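Local coordinates for protein FkbI (Streptomyces hygroscopicus, PDB 1R2J) that binds FAD and probably acts as an acyl-ACP dehydrogenase in making the methoxymalonyl extender unit of the FK520 polyketide, at residues 81-84 and 85-88; 222-225 and 226-229; 239-242 and 243-247; 256-259 and 260-263. All blocks are in the same frame, centred on the assembly; numbering follows the deposited sequence.

Contact 1. Residues 81-84 and 85-88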
ATOM      1  N   ALA A  81       0.801   5.677   7.278  1.00 22.94           N
ATOM      2  CA  ALA A  81       1.523   6.615   8.131  1.00 23.19           C
ATOM      3  C   ALA A  81       0.544   7.361   9.028  1.00 24.00           C
ATOM      4  O   ALA A  81       0.777   7.500  10.231  1.00 24.47           O
ATOM      5  CB  ALA A  81       2.298   7.604   7.281  1.00 23.98           C
ATOM      6  N   ALA A  82      -0.552   7.834   8.432  1.00 23.86           N
ATOM      7  CA  ALA A  82      -1.573   8.577   9.159  1.00 24.25           C
ATOM      8  C   ALA A  82      -2.173   7.727  10.268  1.00 25.40           C
ATOM      9  O   ALA A  82      -2.344   8.190  11.399  1.00 23.32           O
ATOM     10  CB  ALA A  82      -2.673   9.036   8.196  1.00 23.36           C
ATOM     11  N   TRP A  83      -2.502   6.484   9.926  1.00 26.11           N
ATOM     12  CA  TRP A  83      -3.078   5.536  10.874  1.00 25.86           C
ATOM     13  C   TRP A  83      -2.106   5.260  12.016  1.00 26.18           C
ATOM     14  O   TRP A  83      -2.488   5.253  13.183  1.00 26.10           O
ATOM     15  CB  TRP A  83      -3.418   4.224  10.159  1.00 24.59           C
ATOM     16  CG  TRP A  83      -3.776   3.111  11.089  1.00 24.91           C
ATOM     17  CD1 TRP A  83      -3.042   1.988  11.347  1.00 25.15           C
ATOM     18  CD2 TRP A  83      -4.949   3.021  11.903  1.00 25.03           C
ATOM     19  NE1 TRP A  83      -3.689   1.204  12.273  1.00 24.60           N
ATOM     20  CE2 TRP A  83      -4.862   1.814  12.630  1.00 25.38           C
ATOM     21  CE3 TRP A  83      -6.067   3.844  12.090  1.00 27.10           C
ATOM     22  CZ2 TRP A  83      -5.851   1.409  13.531  1.00 27.65           C
ATOM     23  CZ3 TRP A  83      -7.049   3.443  12.987  1.00 28.40           C
ATOM     24  CH2 TRP A  83      -6.934   2.234  13.695  1.00 29.10           C
ATOM     25  N   THR A  84      -0.847   5.023  11.669  1.00 27.05           N
ATOM     26  CA  THR A  84       0.180   4.753  12.666  1.00 28.10           C
ATOM     27  C   THR A  84       0.290   5.896  13.685  1.00 29.81           C
ATOM     28  O   THR A  84       0.416   5.658  14.888  1.00 30.02           O
ATOM     29  CB  THR A  84       1.552   4.545  11.986  1.00 27.34           C
ATOM     30  OG1 THR A  84       1.470   3.440  11.077  1.00 26.64           O
ATOM     31  CG2 THR A  84       2.630   4.260  13.024  1.00 26.38           C
ATOM     32  N   VAL A  85       0.233   7.134  13.206  1.00 30.22           N
ATOM     33  CA  VAL A  85       0.345   8.282  14.093  1.00 33.95           C
ATOM     34  C   VAL A  85      -0.900   8.488  14.943  1.00 35.15           C
ATOM     35  O   VAL A  85      -0.811   8.871  16.105  1.00 36.75           O
ATOM     36  CB  VAL A  85       0.635   9.584  13.303  1.00 34.27           C
ATOM     37  CG1 VAL A  85       0.727  10.757  14.249  1.00 35.70           C
ATOM     38  CG2 VAL A  85       1.936   9.439  12.518  1.00 34.07           C
ATOM     39  N   GLN A  86      -2.067   8.221  14.380  1.00 36.28           N
ATOM     40  CA  GLN A  86      -3.275   8.420  15.150  1.00 37.77           C
ATOM     41  C   GLN A  86      -3.591   7.218  16.046  1.00 37.99           C
ATOM     42  O   GLN A  86      -4.493   7.275  16.880  1.00 37.72           O
ATOM     43  CB  GLN A  86      -4.429   8.754  14.203  1.00 39.87           C
ATOM     44  CG  GLN A  86      -5.269   7.592  13.765  1.00 40.84           C
ATOM     45  CD  GLN A  86      -6.414   7.363  14.708  1.00 43.52           C
ATOM     46  OE1 GLN A  86      -7.127   8.299  15.068  1.00 45.78           O
ATOM     47  NE2 GLN A  86      -6.602   6.117  15.124  1.00 45.59           N
ATOM     48  N   ARG A  87      -2.831   6.138  15.890  1.00 37.77           N
ATOM     49  CA  ARG A  87      -3.032   4.944  16.708  1.00 38.75           C
ATOM     50  C   ARG A  87      -2.010   4.903  17.849  1.00 38.82           C
ATOM     51  O   ARG A  87      -2.272   4.332  18.908  1.00 38.36           O
ATOM     52  CB  ARG A  87      -2.896   3.678  15.855  1.00 39.96           C
ATOM     53  CG  ARG A  87      -3.197   2.377  16.605  1.00 42.85           C
ATOM     54  CD  ARG A  87      -4.654   2.316  17.061  1.00 44.89           C
ATOM     55  NE  ARG A  87      -4.924   1.192  17.960  1.00 47.20           N
ATOM     56  CZ  ARG A  87      -6.109   0.952  18.523  1.00 49.14           C
ATOM     57  NH1 ARG A  87      -7.140   1.754  18.282  1.00 48.85           N
ATOM     58  NH2 ARG A  87      -6.267  -0.085  19.339  1.00 49.54           N
ATOM     59  N   LEU A  88      -0.853   5.523  17.622  1.00 38.60           N
ATOM     60  CA  LEU A  88       0.231   5.555  18.601  1.00 39.24           C
ATOM     61  C   LEU A  88       0.490   6.951  19.183  1.00 40.34           C
ATOM     62  O   LEU A  88       0.668   7.105  20.392  1.00 42.64           O
ATOM     63  CB  LEU A  88       1.523   5.035  17.958  1.00 37.46           C
ATOM     64  CG  LEU A  88       1.480   3.669  17.266  1.00 36.21           C
ATOM     65  CD1 LEU A  88       2.829   3.382  16.620  1.00 36.53           C
ATOM     66  CD2 LEU A  88       1.125   2.589  18.268  1.00 34.46           C
TER

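Contact 2. Residues 222-225 and 226-229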
ATOM      1  N   LEU A 222       0.531  -2.391  10.252  1.00 35.56           N
ATOM      2  CA  LEU A 222       0.281  -3.348   9.178  1.00 35.16           C
ATOM      3  C   LEU A 222      -1.201  -3.608   8.979  1.00 32.65           C
ATOM      4  O   LEU A 222      -1.612  -4.011   7.897  1.00 33.00           O
ATOM      5  CB  LEU A 222       1.003  -4.672   9.447  1.00 36.13           C
ATOM      6  CG  LEU A 222       2.489  -4.735   9.086  1.00 38.50           C
ATOM      7  CD1 LEU A 222       3.037  -6.118   9.408  1.00 38.71           C
ATOM      8  CD2 LEU A 222       2.669  -4.429   7.605  1.00 39.46           C
ATOM      9  N   ALA A 223      -1.999  -3.391  10.022  1.00 30.49           N
ATOM     10  CA  ALA A 223      -3.444  -3.586   9.920  1.00 29.75           C
ATOM     11  C   ALA A 223      -3.895  -2.715   8.753  1.00 28.19           C
ATOM     12  O   ALA A 223      -4.650  -3.155   7.887  1.00 28.06           O
ATOM     13  CB  ALA A 223      -4.138  -3.153  11.210  1.00 28.54           C
ATOM     14  N   TYR A 224      -3.435  -1.468   8.740  1.00 26.53           N
ATOM     15  CA  TYR A 224      -3.751  -0.584   7.631  1.00 26.67           C
ATOM     16  C   TYR A 224      -2.634  -0.987   6.690  1.00 27.57           C
ATOM     17  O   TYR A 224      -1.547  -1.336   7.138  1.00 32.08           O
ATOM     18  CB  TYR A 224      -3.615   0.888   8.029  1.00 24.93           C
ATOM     19  CG  TYR A 224      -4.238   1.837   7.027  1.00 23.07           C
ATOM     20  CD1 TYR A 224      -3.630   2.080   5.795  1.00 20.89           C
ATOM     21  CD2 TYR A 224      -5.458   2.460   7.293  1.00 21.81           C
ATOM     22  CE1 TYR A 224      -4.229   2.915   4.849  1.00 22.81           C
ATOM     23  CE2 TYR A 224      -6.063   3.301   6.346  1.00 22.60           C
ATOM     24  CZ  TYR A 224      -5.440   3.517   5.132  1.00 21.18           C
ATOM     25  OH  TYR A 224      -6.033   4.318   4.184  1.00 25.70           O
ATOM     26  N   GLY A 225      -2.870  -0.955   5.395  1.00 27.62           N
ATOM     27  CA  GLY A 225      -1.808  -1.388   4.506  1.00 26.40           C
ATOM     28  C   GLY A 225      -2.280  -2.744   4.034  1.00 22.61           C
ATOM     29  O   GLY A 225      -2.422  -2.968   2.838  1.00 25.11           O
ATOM     30  N   ARG A 226      -2.533  -3.651   4.971  1.00 20.29           N
ATOM     31  CA  ARG A 226      -3.055  -4.955   4.589  1.00 18.98           C
ATOM     32  C   ARG A 226      -4.460  -4.694   4.060  1.00 18.68           C
ATOM     33  O   ARG A 226      -4.870  -5.274   3.058  1.00 18.13           O
ATOM     34  CB  ARG A 226      -3.102  -5.906   5.790  1.00 17.59           C
ATOM     35  CG  ARG A 226      -1.793  -6.628   5.997  1.00 21.78           C
ATOM     36  CD  ARG A 226      -1.758  -7.495   7.238  1.00 22.96           C
ATOM     37  NE  ARG A 226      -0.397  -7.988   7.428  1.00 27.69           N
ATOM     38  CZ  ARG A 226       0.098  -8.427   8.577  1.00 27.12           C
ATOM     39  NH1 ARG A 226      -0.658  -8.440   9.666  1.00 25.44           N
ATOM     40  NH2 ARG A 226       1.355  -8.851   8.630  1.00 29.38           N
ATOM     41  N   LYS A 227      -5.184  -3.798   4.730  1.00 18.12           N
ATOM     42  CA  LYS A 227      -6.540  -3.447   4.315  1.00 17.69           C
ATOM     43  C   LYS A 227      -6.497  -2.681   2.998  1.00 17.08           C
ATOM     44  O   LYS A 227      -7.306  -2.913   2.096  1.00 17.76           O
ATOM     45  CB  LYS A 227      -7.219  -2.585   5.384  1.00 17.61           C
ATOM     46  CG  LYS A 227      -8.607  -2.068   4.982  1.00 19.78           C
ATOM     47  CD  LYS A 227      -9.284  -1.303   6.129  1.00 20.75           C
ATOM     48  CE  LYS A 227      -8.665   0.072   6.334  1.00 22.79           C
ATOM     49  NZ  LYS A 227      -9.283   0.781   7.490  1.00 22.09           N
ATOM     50  N   SER A 228      -5.535  -1.772   2.897  1.00 16.33           N
ATOM     51  CA  SER A 228      -5.372  -0.950   1.711  1.00 17.62           C
ATOM     52  C   SER A 228      -4.896  -1.782   0.525  1.00 16.88           C
ATOM     53  O   SER A 228      -5.388  -1.623  -0.586  1.00 17.90           O
ATOM     54  CB  SER A 228      -4.379   0.181   1.994  1.00 17.69           C
ATOM     55  OG  SER A 228      -4.390   1.129   0.943  1.00 17.92           O
ATOM     56  N   VAL A 229      -3.933  -2.666   0.759  1.00 16.87           N
ATOM     57  CA  VAL A 229      -3.433  -3.512  -0.313  1.00 15.66           C
ATOM     58  C   VAL A 229      -4.552  -4.414  -0.808  1.00 14.33           C
ATOM     59  O   VAL A 229      -4.674  -4.644  -2.010  1.00 16.09           O
ATOM     60  CB  VAL A 229      -2.248  -4.385   0.144  1.00 15.71           C
ATOM     61  CG1 VAL A 229      -1.990  -5.507  -0.878  1.00 15.10           C
ATOM     62  CG2 VAL A 229      -0.997  -3.521   0.292  1.00 17.76           C
TER

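Contact 3. Residues 239-242 and 243-247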
ATOM      1  N   ALA A 239      -9.598  -3.805 -13.159  1.00 17.26           N
ATOM      2  CA  ALA A 239      -8.932  -3.428 -14.408  1.00 17.63           C
ATOM      3  C   ALA A 239      -8.738  -4.630 -15.328  1.00 16.45           C
ATOM      4  O   ALA A 239      -8.917  -4.530 -16.548  1.00 16.31           O
ATOM      5  CB  ALA A 239      -7.584  -2.780 -14.116  1.00 17.34           C
ATOM      6  N   CYS A 240      -8.371  -5.767 -14.743  1.00 15.78           N
ATOM      7  CA  CYS A 240      -8.157  -6.973 -15.534  1.00 15.47           C
ATOM      8  C   CYS A 240      -9.467  -7.511 -16.103  1.00 17.06           C
ATOM      9  O   CYS A 240      -9.526  -7.895 -17.271  1.00 17.37           O
ATOM     10  CB  CYS A 240      -7.473  -8.055 -14.698  1.00 16.64           C
ATOM     11  SG  CYS A 240      -5.765  -7.644 -14.289  1.00 20.54           S
ATOM     12  N   ARG A 241     -10.514  -7.530 -15.285  1.00 14.95           N
ATOM     13  CA  ARG A 241     -11.808  -8.023 -15.750  1.00 15.84           C
ATOM     14  C   ARG A 241     -12.361  -7.131 -16.866  1.00 16.52           C
ATOM     15  O   ARG A 241     -12.831  -7.628 -17.891  1.00 15.91           O
ATOM     16  CB  ARG A 241     -12.810  -8.091 -14.589  1.00 14.56           C
ATOM     17  CG  ARG A 241     -14.184  -8.670 -14.967  1.00 17.41           C
ATOM     18  CD  ARG A 241     -15.204  -7.576 -15.277  1.00 16.49           C
ATOM     19  NE  ARG A 241     -15.461  -6.764 -14.092  1.00 18.09           N
ATOM     20  CZ  ARG A 241     -16.254  -5.697 -14.056  1.00 20.68           C
ATOM     21  NH1 ARG A 241     -16.890  -5.290 -15.149  1.00 17.41           N
ATOM     22  NH2 ARG A 241     -16.410  -5.036 -12.915  1.00 19.36           N
ATOM     23  N   THR A 242     -12.277  -5.818 -16.681  1.00 16.24           N
ATOM     24  CA  THR A 242     -12.798  -4.896 -17.687  1.00 18.29           C
ATOM     25  C   THR A 242     -12.006  -4.908 -18.991  1.00 17.33           C
ATOM     26  O   THR A 242     -12.581  -4.760 -20.065  1.00 17.14           O
ATOM     27  CB  THR A 242     -12.871  -3.456 -17.147  1.00 19.79           C
ATOM     28  OG1 THR A 242     -11.574  -3.041 -16.706  1.00 25.38           O
ATOM     29  CG2 THR A 242     -13.847  -3.382 -15.984  1.00 21.71           C
ATOM     30  N   ALA A 243     -10.691  -5.084 -18.903  1.00 17.13           N
ATOM     31  CA  ALA A 243      -9.854  -5.123 -20.099  1.00 17.61           C
ATOM     32  C   ALA A 243     -10.092  -6.434 -20.859  1.00 17.58           C
ATOM     33  O   ALA A 243     -10.153  -6.439 -22.085  1.00 18.12           O
ATOM     34  CB  ALA A 243      -8.371  -4.997 -19.720  1.00 17.63           C
ATOM     35  N   ALA A 244     -10.223  -7.536 -20.127  1.00 15.24           N
ATOM     36  CA  ALA A 244     -10.455  -8.832 -20.745  1.00 15.22           C
ATOM     37  C   ALA A 244     -11.822  -8.861 -21.426  1.00 14.67           C
ATOM     38  O   ALA A 244     -11.941  -9.313 -22.560  1.00 13.98           O
ATOM     39  CB  ALA A 244     -10.362  -9.945 -19.695  1.00 14.12           C
ATOM     40  N   VAL A 245     -12.853  -8.383 -20.738  1.00 15.45           N
ATOM     41  CA  VAL A 245     -14.179  -8.372 -21.334  1.00 18.39           C
ATOM     42  C   VAL A 245     -14.188  -7.478 -22.577  1.00 18.87           C
ATOM     43  O   VAL A 245     -14.748  -7.852 -23.605  1.00 19.14           O
ATOM     44  CB  VAL A 245     -15.252  -7.891 -20.333  1.00 19.27           C
ATOM     45  CG1 VAL A 245     -15.352  -8.865 -19.173  1.00 20.94           C
ATOM     46  CG2 VAL A 245     -14.898  -6.521 -19.807  1.00 27.31           C
ATOM     47  N   ALA A 246     -13.558  -6.311 -22.492  1.00 20.26           N
ATOM     48  CA  ALA A 246     -13.520  -5.395 -23.635  1.00 20.12           C
ATOM     49  C   ALA A 246     -12.896  -6.081 -24.846  1.00 21.35           C
ATOM     50  O   ALA A 246     -13.392  -5.954 -25.965  1.00 21.08           O
ATOM     51  CB  ALA A 246     -12.734  -4.137 -23.285  1.00 20.10           C
ATOM     52  N   HIS A 247     -11.811  -6.818 -24.621  1.00 19.48           N
ATOM     53  CA  HIS A 247     -11.136  -7.520 -25.710  1.00 19.60           C
ATOM     54  C   HIS A 247     -11.993  -8.691 -26.206  1.00 20.36           C
ATOM     55  O   HIS A 247     -12.090  -8.940 -27.408  1.00 19.34           O
ATOM     56  CB  HIS A 247      -9.774  -8.038 -25.229  1.00 20.46           C
ATOM     57  CG  HIS A 247      -8.880  -8.529 -26.328  1.00 19.46           C
ATOM     58  ND1 HIS A 247      -8.396  -7.702 -27.322  1.00 21.14           N
ATOM     59  CD2 HIS A 247      -8.343  -9.750 -26.563  1.00 19.93           C
ATOM     60  CE1 HIS A 247      -7.597  -8.392 -28.118  1.00 21.30           C
ATOM     61  NE2 HIS A 247      -7.546  -9.637 -27.679  1.00 23.87           N
TER

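Contact 4. Residues 256-259 and 260-263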
ATOM      1  N   ARG A 256     -16.009 -15.349 -34.962  1.00 28.66           N
ATOM      2  CA  ARG A 256     -16.864 -14.896 -33.871  1.00 29.24           C
ATOM      3  C   ARG A 256     -16.091 -14.224 -32.742  1.00 26.70           C
ATOM      4  O   ARG A 256     -14.890 -14.430 -32.585  1.00 27.09           O
ATOM      5  CB  ARG A 256     -17.688 -16.066 -33.325  1.00 32.47           C
ATOM      6  CG  ARG A 256     -16.873 -17.139 -32.647  1.00 37.55           C
ATOM      7  CD  ARG A 256     -17.675 -18.422 -32.532  1.00 40.17           C
ATOM      8  NE  ARG A 256     -17.899 -19.011 -33.848  1.00 45.76           N
ATOM      9  CZ  ARG A 256     -18.471 -20.193 -34.056  1.00 48.33           C
ATOM     10  NH1 ARG A 256     -18.634 -20.642 -35.295  1.00 48.37           N
ATOM     11  NH2 ARG A 256     -18.874 -20.930 -33.029  1.00 49.68           N
ATOM     12  N   PRO A 257     -16.779 -13.397 -31.945  1.00 24.87           N
ATOM     13  CA  PRO A 257     -16.101 -12.717 -30.841  1.00 23.78           C
ATOM     14  C   PRO A 257     -15.465 -13.757 -29.921  1.00 21.73           C
ATOM     15  O   PRO A 257     -16.031 -14.824 -29.706  1.00 20.38           O
ATOM     16  CB  PRO A 257     -17.236 -11.951 -30.161  1.00 23.81           C
ATOM     17  CG  PRO A 257     -18.206 -11.696 -31.300  1.00 24.75           C
ATOM     18  CD  PRO A 257     -18.205 -13.032 -31.995  1.00 24.62           C
ATOM     19  N   LEU A 258     -14.282 -13.448 -29.402  1.00 22.04           N
ATOM     20  CA  LEU A 258     -13.572 -14.355 -28.507  1.00 22.11           C
ATOM     21  C   LEU A 258     -14.490 -14.814 -27.379  1.00 20.91           C
ATOM     22  O   LEU A 258     -14.428 -15.958 -26.934  1.00 19.93           O
ATOM     23  CB  LEU A 258     -12.360 -13.651 -27.893  1.00 20.77           C
ATOM     24  CG  LEU A 258     -11.284 -13.108 -28.833  1.00 21.68           C
ATOM     25  CD1 LEU A 258     -10.190 -12.451 -28.006  1.00 20.78           C
ATOM     26  CD2 LEU A 258     -10.711 -14.230 -29.689  1.00 18.61           C
ATOM     27  N   GLY A 259     -15.339 -13.902 -26.918  1.00 22.46           N
ATOM     28  CA  GLY A 259     -16.250 -14.216 -25.836  1.00 23.63           C
ATOM     29  C   GLY A 259     -17.148 -15.399 -26.127  1.00 24.27           C
ATOM     30  O   GLY A 259     -17.630 -16.042 -25.195  1.00 23.93           O
ATOM     31  N   ASP A 260     -17.390 -15.678 -27.408  1.00 23.99           N
ATOM     32  CA  ASP A 260     -18.244 -16.801 -27.788  1.00 25.77           C
ATOM     33  C   ASP A 260     -17.515 -18.141 -27.711  1.00 25.64           C
ATOM     34  O   ASP A 260     -18.142 -19.188 -27.791  1.00 28.20           O
ATOM     35  CB  ASP A 260     -18.822 -16.609 -29.198  1.00 27.92           C
ATOM     36  CG  ASP A 260     -19.851 -15.492 -29.262  1.00 30.40           C
ATOM     37  OD1 ASP A 260     -20.294 -15.026 -28.197  1.00 29.68           O
ATOM     38  OD2 ASP A 260     -20.233 -15.088 -30.380  1.00 34.40           O
ATOM     39  N   HIS A 261     -16.192 -18.116 -27.581  1.00 23.50           N
ATOM     40  CA  HIS A 261     -15.451 -19.364 -27.447  1.00 23.15           C
ATOM     41  C   HIS A 261     -15.525 -19.703 -25.959  1.00 22.09           C
ATOM     42  O   HIS A 261     -15.043 -18.947 -25.109  1.00 23.11           O
ATOM     43  CB  HIS A 261     -14.008 -19.175 -27.909  1.00 23.95           C
ATOM     44  CG  HIS A 261     -13.893 -18.821 -29.358  1.00 22.81           C
ATOM     45  ND1 HIS A 261     -14.416 -19.613 -30.358  1.00 24.33           N
ATOM     46  CD2 HIS A 261     -13.333 -17.755 -29.975  1.00 22.72           C
ATOM     47  CE1 HIS A 261     -14.183 -19.049 -31.529  1.00 25.33           C
ATOM     48  NE2 HIS A 261     -13.528 -17.921 -31.325  1.00 25.26           N
ATOM     49  N   GLN A 262     -16.138 -20.837 -25.642  1.00 21.25           N
ATOM     50  CA  GLN A 262     -16.326 -21.221 -24.250  1.00 21.43           C
ATOM     51  C   GLN A 262     -15.096 -21.161 -23.352  1.00 20.99           C
ATOM     52  O   GLN A 262     -15.210 -20.817 -22.176  1.00 22.69           O
ATOM     53  CB  GLN A 262     -16.973 -22.602 -24.170  1.00 20.08           C
ATOM     54  CG  GLN A 262     -18.241 -22.599 -23.346  1.00 22.44           C
ATOM     55  CD  GLN A 262     -18.882 -23.969 -23.233  1.00 21.51           C
ATOM     56  OE1 GLN A 262     -18.206 -24.962 -22.966  1.00 22.43           O
ATOM     57  NE2 GLN A 262     -20.197 -24.024 -23.413  1.00 18.01           N
ATOM     58  N   LEU A 263     -13.924 -21.491 -23.888  1.00 20.39           N
ATOM     59  CA  LEU A 263     -12.716 -21.439 -23.082  1.00 18.69           C
ATOM     60  C   LEU A 263     -12.440 -20.003 -22.642  1.00 18.04           C
ATOM     61  O   LEU A 263     -12.036 -19.768 -21.503  1.00 16.91           O
ATOM     62  CB  LEU A 263     -11.523 -22.004 -23.854  1.00 19.60           C
ATOM     63  CG  LEU A 263     -11.433 -23.539 -23.896  1.00 20.84           C
ATOM     64  CD1 LEU A 263     -10.199 -23.961 -24.682  1.00 19.72           C
ATOM     65  CD2 LEU A 263     -11.355 -24.089 -22.476  1.00 20.09           C
TER

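Contact 1. Residues 81-84 and 85-88
The last two turns of helix 69-88, in the alpha-helical N-terminal domain of the acyl-CoA dehydrogenase fold, bring Trp83 against Gln86 and Arg87, and Thr84 against Leu88. Regular i to i+4 bonds run from Val85 N to Ala81 O (3.0 Å) and from Gln86 N to Ala82 O (3.0 Å). Near the helix end the pattern slackens: Arg87 N makes weak bonds to both Trp83 O and Thr84 O, while Leu88 N still reaches Thr84 O at 3.0 Å. The indole of Trp83 lies alongside the Arg87 chain, with Arg87 CB over one ring face and Arg87 CD 3.8 Å from Trp83 CZ2. Arg87 bends at chi2 (64°), which carries its chain along the indole and sets the guanidinium only 14° from the ring plane. The Gln86 amide approaches the six-membered ring obliquely, its plane turned 20° from the indole. Elsewhere Trp83 NE1 is bonded to Ala220 O, tying this helix to the start of helix 219-248. Thr84 OG1 is likewise satisfied, by Met80 O one turn back and by Ser221 OG. Ala81 packs on Val109, an FAD-binding residue on strand 107-110. The side chains of Thr84 and Leu88 run alongside each other in the same direction, with Thr84 CG2 3.7 Å from Leu88 CD1.

Contact 2. Residues 222-225 and 226-229
Leu222 and Arg226, one turn apart near the start of helix 219-248, make the main side-chain contact, which is apolar on one partner and cationic on the other. Leu222 CB sits over the centre of one guanidinium face of Arg226, and Leu222 CD1 comes to 3.3 Å from Arg226 NH2 across the same face. Arg226 runs extended from CG to NE, its CG anti to the carbonyl carbon (chi1 -86°); this torsion and the extended chain take Arg226 CB, CG and CD past Leu222 O, and the guanidinium then lies against the leucine. Outside this turn, Arg226 NE is bonded to Glu347 O, which restrains the buried guanidinium.

A second packing contact is looser: Lys227 CE lies 4.1 Å from Tyr224 CD2, the bend at chi3 (74°) lifting the chain end toward the ring, and Ser228 CB is 4.0 Å from Tyr224 CE1. Lys227 NZ has its polar partners beyond the helix, a salt bridge to Glu42 and a hydrogen bond to Ser54.

The backbone bonds are Arg226 N to Leu222 O (3.1 Å), Lys227 N to Ala223 O (3.3 Å) and Val229 N to Gly225 O (2.6 Å). Between them the chain departs from helical angles: Tyr224 is extended and Gly225 has a positive phi of 106°, where a side chain would strike the preceding carbonyl.

This is an irregular turn with a glycine at positive phi, in a long helix of the C-terminal helical domain typical of acyl-CoA dehydrogenases, with Leu222 packed on the FAD-binding residue Phe111.

Contact 3. Residues 239-242 and 243-247
Val245 packs over the carbonyls of Arg241 and Thr242 in the outer half of helix 219-248, where four i to i+4 bonds satisfy the backbone donors of residues 243-246. Val245 N reaches Arg241 O at 2.9 Å along a nearly straight N-H line (166°). Ala243 N and Ala244 N use Ala239 O and Cys240 O, and Ala246 N sits above the carbonyl plane of Thr242 O at 3.0 Å. With CG1 anti to the carbonyl carbon (chi1 -64°), Val245 CG2 falls between the backbone N and the carbonyl carbon and comes to 2.9 Å from Thr242 O, while Val245 CG1 lies 4.1 Å from Arg241 CD. An alanine at Val245 would remove both branches and is likely to open a gap beside Arg241 CD and against Ile268 of helix 262-287. The Arg241 chain, bent at chi2 and chi3, brings one guanidinium face against Thr242 CG2, which lies off centre toward the rim, and Arg241 NE forms a salt bridge with Glu275 of that same neighbouring helix. Thr242 OG1 is bonded to Arg238 O, one turn back. The polar ends thus find partners in the helix or its neighbour, while the side-chain contact itself is apolar, consistent with bundle packing.

Contact 4. Residues 256-259 and 260-263
Arg256 lays its aliphatic chain against the imidazole of His261 where the short hairpin of strands 252-253 and 256-257 passes through a 3-10 turn into helix 262-287, with His261 at the N-cap position. Arg256 CG is 3.5 Å from His261 CE1, and the guanidinium and imidazole planes are only 7° apart, although the approach is oblique. The Arg256 chain also crosses Asp260, its CD 4.0 Å from Asp260 CB. Their charged ends stay apart, with Arg256 NE 5.7 Å from Asp260 OD2, so any attraction is probably long-range. Asp260 lies beside Pro257 instead, its OD2 3.3 Å from Pro257 CD.

Two i to i+3 bonds shape the turn: Asp260 N to Pro257 O at 2.8 Å and His261 N to Leu258 O at 2.9 Å, each donor standing above the plane of its carbonyl. Around this, His261 NE2 is bonded to Gln253 O, which anchors the ring to the other hairpin strand, and the backbones of Leu258 and Gly259 are held by Arg251 and Ala248. An alanine in place of His261 would probably leave Gln253 O without this donor and the Arg256 chain free to swing. With CG of His261 anti to the carbonyl carbon (chi1 -63°), the ring turns back over the hairpin, bringing His261 CD2 to 3.7 Å from Leu258 O.

How the contacts relate
Contact 2 is buried, contacts 1 and 3 are partly buried, and contact 4 lies on the surface. Contacts 2 and 3 share helix 219-248, and contact 4 follows it, through the hairpin into helix 262-287. Contact 1 belongs to the N-terminal domain yet touches contact 2, Trp83 CD1 lying 3.5 Å from Tyr224 CB, so these two join the domains close to FAD. At the far end, His247 CD2 meets Leu258 CD1 at 3.6 Å and links contacts 3 and 4. Contact 1 sets methylenes on an indole and contact 2 a leucine on a guanidinium; on the surface, Arg256 crosses Asp260 without a salt bridge. Contact 3 keeps regular i to i+4 bonds; contact 2 has a glycine break.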